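Long-range contact in rubber oxygenase (PDB 5O1L), which cleaves the carbon backbone of natural and synthetic rubber, poly(cis-1,4-isoprene), by adding oxygen across its double bonds with a non-covalently held heme b: residues 40-51 with 272-281. Numbering follows the deposited sequence.
Sequences ASVAGTGVGVDP and DEYIPATWDA
A single beta bridge pairs Ser41 with Pro276, and round it the loop 40-51 curls over 272-281, the connection that leads into helix 279-289. Two backbone bonds flank Ser41: Ala277 N reaches Ala40 O at 3.0 Å, and Val42 N gives to Ile275 O at 2.9 Å. The next residue, Ala43, sends its N to Asp272 O at 3.1 Å. With chi1 at 72°, Ser41 OG is tucked back over its own chain, where it accepts from Gly44 N in an ST motif and also bonds to Pro38 O; Ser41 CB itself lies 3.2 Å from Glu273 O. Val42 CG2 lies against Ile275 CG2 at 3.7 Å.

Further along, Tyr274 reaches into the bend of the loop. Its OH donates to Val49 O over 2.7 Å, from 47° out of that carbonyl's plane, while Pro51 CB sits over the ring centre, 3.6 Å from the centroid, in a CH-pi contact. Near the Tyr274 hydroxyl, a water links Glu273 OE1 to Val49 N. A phenylalanine in place of Tyr274 would probably leave Val49 O without its hydroxyl donor and this bend of the loop tied to 272-281 by one direct bond fewer. At the other end, Thr278 OG1 caps helix 279-289 by accepting from Ala281 N, and a second water joins Thr278 OG1 to Ala40 O.

Beneath this surface layer, Ile275 rests on Ala265 of helix 251-267, whose Gln262 binds Pro276 O, while Pro51 and Tyr274 touch Gln224 at the start of helix 224-244.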
ATOM      1  N   ALA A  40     -19.891  -9.150   5.648  1.00 16.73           N
ATOM      2  CA  ALA A  40     -18.631  -9.213   6.348  1.00 16.99           C
ATOM      3  C   ALA A  40     -17.903  -7.863   6.303  1.00 14.66           C
ATOM      4  O   ALA A  40     -16.683  -7.841   6.647  1.00 16.44           O
ATOM      5  CB  ALA A  40     -17.756 -10.294   5.715  1.00 18.76           C
ATOM      6  N   SER A  41     -18.549  -6.819   5.864  1.00 12.76           N
ATOM      7  CA  SER A  41     -17.920  -5.521   5.668  1.00 12.57           C
ATOM      8  C   SER A  41     -18.148  -4.572   6.832  1.00 12.18           C
ATOM      9  O   SER A  41     -18.996  -4.803   7.709  1.00 12.45           O
ATOM     10  CB  SER A  41     -18.478  -4.858   4.432  1.00 13.22           C
ATOM     11  OG  SER A  41     -19.817  -4.386   4.613  1.00 13.85           O
ATOM     12  N   VAL A  42     -17.424  -3.453   6.800  1.00 11.46           N
ATOM     13  CA  VAL A  42     -17.613  -2.404   7.784  1.00 12.45           C
ATOM     14  C   VAL A  42     -19.027  -1.872   7.744  1.00 13.76           C
ATOM     15  O   VAL A  42     -19.565  -1.529   8.794  1.00 15.28           O
ATOM     16  CB  VAL A  42     -16.585  -1.285   7.548  1.00 12.78           C
ATOM     17  CG1 VAL A  42     -16.941   0.020   8.303  1.00 13.93           C
ATOM     18  CG2 VAL A  42     -15.202  -1.713   7.892  1.00 13.51           C
ATOM     19  N   ALA A  43     -19.611  -1.687   6.539  1.00 13.25           N
ATOM     20  CA  ALA A  43     -21.006  -1.222   6.495  1.00 15.32           C
ATOM     21  C   ALA A  43     -21.928  -2.239   7.079  1.00 16.71           C
ATOM     22  O   ALA A  43     -22.933  -1.924   7.770  1.00 18.20           O
ATOM     23  CB  ALA A  43     -21.409  -0.973   5.080  1.00 15.37           C
ATOM     24  N   GLY A  44     -21.692  -3.512   6.775  1.00 15.46           N
ATOM     25  CA  GLY A  44     -22.444  -4.589   7.416  1.00 19.05           C
ATOM     26  C   GLY A  44     -23.679  -4.979   6.718  1.00 19.18           C
ATOM     27  O   GLY A  44     -24.215  -6.046   7.069  1.00 20.57           O
ATOM     28  N   THR A  45     -24.136  -4.155   5.774  1.00 19.73           N
ATOM     29  CA  THR A  45     -25.344  -4.357   5.031  1.00 25.03           C
ATOM     30  C   THR A  45     -25.224  -3.534   3.758  1.00 22.90           C
ATOM     31  O   THR A  45     -24.291  -2.708   3.541  1.00 26.30           O
ATOM     32  CB  THR A  45     -26.583  -4.042   5.918  1.00 26.99           C
ATOM     33  OG1 THR A  45     -27.767  -4.607   5.317  1.00 32.18           O
ATOM     34  CG2 THR A  45     -26.703  -2.567   6.142  1.00 28.77           C
ATOM     35  N   GLY A  46     -26.110  -3.826   2.838  1.00 24.24           N
ATOM     36  CA  GLY A  46     -26.106  -3.151   1.560  1.00 24.45           C
ATOM     37  C   GLY A  46     -26.731  -4.062   0.517  1.00 22.25           C
ATOM     38  O   GLY A  46     -27.008  -5.159   0.806  1.00 23.69           O
ATOM     39  N   VAL A  47     -26.771  -3.544  -0.687  1.00 26.05           N
ATOM     40  CA  VAL A  47     -27.454  -4.161  -1.778  1.00 28.21           C
ATOM     41  C   VAL A  47     -26.713  -5.399  -2.320  1.00 28.41           C
ATOM     42  O   VAL A  47     -27.348  -6.380  -2.694  1.00 31.52           O
ATOM     43  CB  VAL A  47     -27.612  -3.111  -2.916  1.00 31.41           C
ATOM     44  CG1 VAL A  47     -28.216  -3.752  -4.134  1.00 33.67           C
ATOM     45  CG2 VAL A  47     -28.449  -1.921  -2.443  1.00 32.55           C
ATOM     46  N   GLY A  48     -25.411  -5.293  -2.442  1.00 23.73           N
ATOM     47  CA  GLY A  48     -24.563  -6.385  -3.003  1.00 22.22           C
ATOM     48  C   GLY A  48     -24.240  -6.129  -4.473  1.00 20.67           C
ATOM     49  O   GLY A  48     -24.935  -6.576  -5.333  1.00 21.42           O
ATOM     50  N   VAL A  49     -23.269  -5.288  -4.710  1.00 18.78           N
ATOM     51  CA  VAL A  49     -22.845  -4.800  -6.043  1.00 18.88           C
ATOM     52  C   VAL A  49     -21.457  -5.258  -6.290  1.00 18.12           C
ATOM     53  O   VAL A  49     -20.599  -5.070  -5.423  1.00 18.15           O
ATOM     54  CB  VAL A  49     -22.923  -3.252  -6.135  1.00 19.21           C
ATOM     55  CG1 VAL A  49     -22.361  -2.828  -7.467  1.00 20.43           C
ATOM     56  CG2 VAL A  49     -24.356  -2.779  -5.951  1.00 20.65           C
ATOM     57  N   ASP A  50     -21.146  -5.883  -7.401  1.00 17.82           N
ATOM     58  CA  ASP A  50     -19.797  -6.355  -7.685  1.00 19.22           C
ATOM     59  C   ASP A  50     -18.769  -5.200  -7.814  1.00 17.14           C
ATOM     60  O   ASP A  50     -18.864  -4.359  -8.718  1.00 18.41           O
ATOM     61  CB  ASP A  50     -19.860  -7.102  -9.013  1.00 20.22           C
ATOM     62  CG  ASP A  50     -18.565  -7.774  -9.405  1.00 23.37           C
ATOM     63  OD1 ASP A  50     -17.537  -7.671  -8.734  1.00 21.59           O
ATOM     64  OD2 ASP A  50     -18.614  -8.382 -10.521  1.00 27.01           O
ATOM     65  N   PRO A  51     -17.762  -5.192  -6.923  1.00 17.43           N
ATOM     66  CA  PRO A  51     -16.810  -4.093  -6.930  1.00 16.49           C
ATOM     67  C   PRO A  51     -15.843  -4.085  -8.095  1.00 17.77           C
ATOM     68  O   PRO A  51     -15.110  -3.096  -8.272  1.00 17.97           O
ATOM     69  CB  PRO A  51     -16.092  -4.252  -5.610  1.00 15.91           C
ATOM     70  CG  PRO A  51     -16.147  -5.715  -5.321  1.00 16.09           C
ATOM     71  CD  PRO A  51     -17.470  -6.154  -5.865  1.00 17.22           C
ATOM     72  N   ASP A 272     -17.532   1.467   2.260  1.00 12.80           N
ATOM     73  CA  ASP A 272     -17.537   0.662   3.466  1.00 14.12           C
ATOM     74  C   ASP A 272     -18.096  -0.710   3.202  1.00 13.16           C
ATOM     75  O   ASP A 272     -17.790  -1.618   4.005  1.00 12.91           O
ATOM     76  CB  ASP A 272     -18.310   1.338   4.569  1.00 14.33           C
ATOM     77  CG  ASP A 272     -17.679   2.615   5.082  1.00 17.75           C
ATOM     78  OD1 ASP A 272     -16.479   2.857   4.702  1.00 17.69           O
ATOM     79  OD2 ASP A 272     -18.353   3.326   5.878  1.00 18.90           O
ATOM     80  N   GLU A 273     -18.897  -0.901   2.170  1.00 14.41           N
ATOM     81  CA  GLU A 273     -19.428  -2.213   1.853  1.00 14.54           C
ATOM     82  C   GLU A 273     -18.383  -3.207   1.329  1.00 13.63           C
ATOM     83  O   GLU A 273     -18.696  -4.388   1.245  1.00 13.74           O
ATOM     84  CB  GLU A 273     -20.503  -2.084   0.729  1.00 18.51           C
ATOM     85  CG  GLU A 273     -21.706  -1.327   1.173  1.00 23.15           C
ATOM     86  CD  GLU A 273     -22.721  -1.041   0.070  1.00 31.24           C
ATOM     87  OE1 GLU A 273     -22.562  -1.510  -1.104  1.00 35.76           O
ATOM     88  OE2 GLU A 273     -23.704  -0.329   0.432  1.00 36.18           O
ATOM     89  N   TYR A 274     -17.170  -2.732   1.055  1.00 12.59           N
ATOM     90  CA  TYR A 274     -16.077  -3.581   0.574  1.00 11.94           C
ATOM     91  C   TYR A 274     -14.904  -3.696   1.529  1.00 12.44           C
ATOM     92  O   TYR A 274     -13.929  -4.396   1.253  1.00 14.30           O
ATOM     93  CB  TYR A 274     -15.572  -3.137  -0.840  1.00 12.06           C
ATOM     94  CG  TYR A 274     -16.719  -3.038  -1.835  1.00 13.29           C
ATOM     95  CD1 TYR A 274     -17.607  -4.042  -2.037  1.00 14.69           C
ATOM     96  CD2 TYR A 274     -16.899  -1.865  -2.504  1.00 14.66           C
ATOM     97  CE1 TYR A 274     -18.610  -3.938  -2.963  1.00 14.65           C
ATOM     98  CE2 TYR A 274     -17.920  -1.709  -3.418  1.00 15.74           C
ATOM     99  CZ  TYR A 274     -18.754  -2.779  -3.620  1.00 14.59           C
ATOM    100  OH  TYR A 274     -19.810  -2.652  -4.563  1.00 16.29           O
ATOM    101  N   ILE A 275     -14.921  -2.972   2.618  1.00 11.00           N
ATOM    102  CA  ILE A 275     -13.798  -3.018   3.593  1.00 10.41           C
ATOM    103  C   ILE A 275     -14.075  -4.109   4.611  1.00 10.50           C
ATOM    104  O   ILE A 275     -15.144  -4.108   5.216  1.00 10.92           O
ATOM    105  CB  ILE A 275     -13.676  -1.646   4.334  1.00 10.83           C
ATOM    106  CG1 ILE A 275     -13.540  -0.470   3.350  1.00 10.98           C
ATOM    107  CG2 ILE A 275     -12.556  -1.704   5.342  1.00 10.91           C
ATOM    108  CD1 ILE A 275     -13.612   0.868   4.003  1.00 11.79           C
ATOM    109  N   PRO A 276     -13.184  -5.069   4.797  1.00 12.17           N
ATOM    110  CA  PRO A 276     -13.468  -6.132   5.766  1.00 12.00           C
ATOM    111  C   PRO A 276     -13.606  -5.641   7.153  1.00 11.89           C
ATOM    112  O   PRO A 276     -12.839  -4.791   7.590  1.00 12.16           O
ATOM    113  CB  PRO A 276     -12.289  -7.124   5.668  1.00 13.70           C
ATOM    114  CG  PRO A 276     -11.332  -6.470   4.768  1.00 17.66           C
ATOM    115  CD  PRO A 276     -11.881  -5.213   4.163  1.00 13.92           C
ATOM    116  N   ALA A 277     -14.583  -6.172   7.903  1.00 11.54           N
ATOM    117  CA  ALA A 277     -14.820  -5.702   9.269  1.00 12.02           C
ATOM    118  C   ALA A 277     -13.902  -6.299  10.343  1.00 10.88           C
ATOM    119  O   ALA A 277     -13.683  -5.680  11.374  1.00 12.29           O
ATOM    120  CB  ALA A 277     -16.278  -5.971   9.748  1.00 12.80           C
ATOM    121  N   THR A 278     -13.338  -7.460  10.029  1.00 10.83           N
ATOM    122  CA  THR A 278     -12.548  -8.250  10.942  1.00 11.44           C
ATOM    123  C   THR A 278     -11.364  -8.891  10.266  1.00 12.11           C
ATOM    124  O   THR A 278     -11.343  -9.016   9.052  1.00 12.56           O
ATOM    125  CB  THR A 278     -13.425  -9.411  11.534  1.00 13.31           C
ATOM    126  OG1 THR A 278     -13.805 -10.304  10.478  1.00 14.73           O
ATOM    127  CG2 THR A 278     -14.610  -8.884  12.269  1.00 13.64           C
ATOM    128  N   TRP A 279     -10.346  -9.290  11.085  1.00 13.16           N
ATOM    129  CA  TRP A 279      -9.275 -10.065  10.548  1.00 12.73           C
ATOM    130  C   TRP A 279      -9.695 -11.375   9.916  1.00 13.04           C
ATOM    131  O   TRP A 279      -9.163 -11.738   8.914  1.00 14.26           O
ATOM    132  CB  TRP A 279      -8.190 -10.353  11.545  1.00 13.74           C
ATOM    133  CG  TRP A 279      -7.249  -9.225  11.746  1.00 14.05           C
ATOM    134  CD1 TRP A 279      -7.057  -8.512  12.886  1.00 14.81           C
ATOM    135  CD2 TRP A 279      -6.464  -8.610  10.725  1.00 14.30           C
ATOM    136  NE1 TRP A 279      -6.099  -7.574  12.654  1.00 14.11           N
ATOM    137  CE2 TRP A 279      -5.731  -7.579  11.334  1.00 14.46           C
ATOM    138  CE3 TRP A 279      -6.284  -8.835   9.368  1.00 15.70           C
ATOM    139  CZ2 TRP A 279      -4.890  -6.751  10.604  1.00 15.48           C
ATOM    140  CZ3 TRP A 279      -5.455  -7.989   8.671  1.00 16.64           C
ATOM    141  CH2 TRP A 279      -4.776  -6.970   9.305  1.00 17.31           C
ATOM    142  N   ASP A 280     -10.653 -12.043  10.535  1.00 16.17           N
ATOM    143  CA  ASP A 280     -11.134 -13.282   9.918  1.00 17.09           C
ATOM    144  C   ASP A 280     -11.652 -13.053   8.507  1.00 15.65           C
ATOM    145  O   ASP A 280     -11.284 -13.796   7.574  1.00 16.04           O
ATOM    146  CB  ASP A 280     -12.212 -13.932  10.782  1.00 20.23           C
ATOM    147  CG  ASP A 280     -11.667 -14.594  12.026  1.00 24.97           C
ATOM    148  OD1 ASP A 280     -10.468 -14.874  12.088  1.00 29.32           O
ATOM    149  OD2 ASP A 280     -12.545 -14.857  12.933  1.00 32.32           O
ATOM    150  N   ALA A 281     -12.420 -12.004   8.304  1.00 14.73           N
ATOM    151  CA  ALA A 281     -12.917 -11.679   7.006  1.00 14.00           C
ATOM    152  C   ALA A 281     -11.796 -11.328   6.040  1.00 13.94           C
ATOM    153  O   ALA A 281     -11.759 -11.746   4.883  1.00 15.03           O
ATOM    154  CB  ALA A 281     -13.976 -10.609   7.062  1.00 13.64           C
TER
HETATM  155  O   HOH W   1     -16.305  -9.537   9.149  1.00 24.70           O
HETATM  156  O   HOH W   2     -22.279  -3.932  -2.256  1.00 27.00           O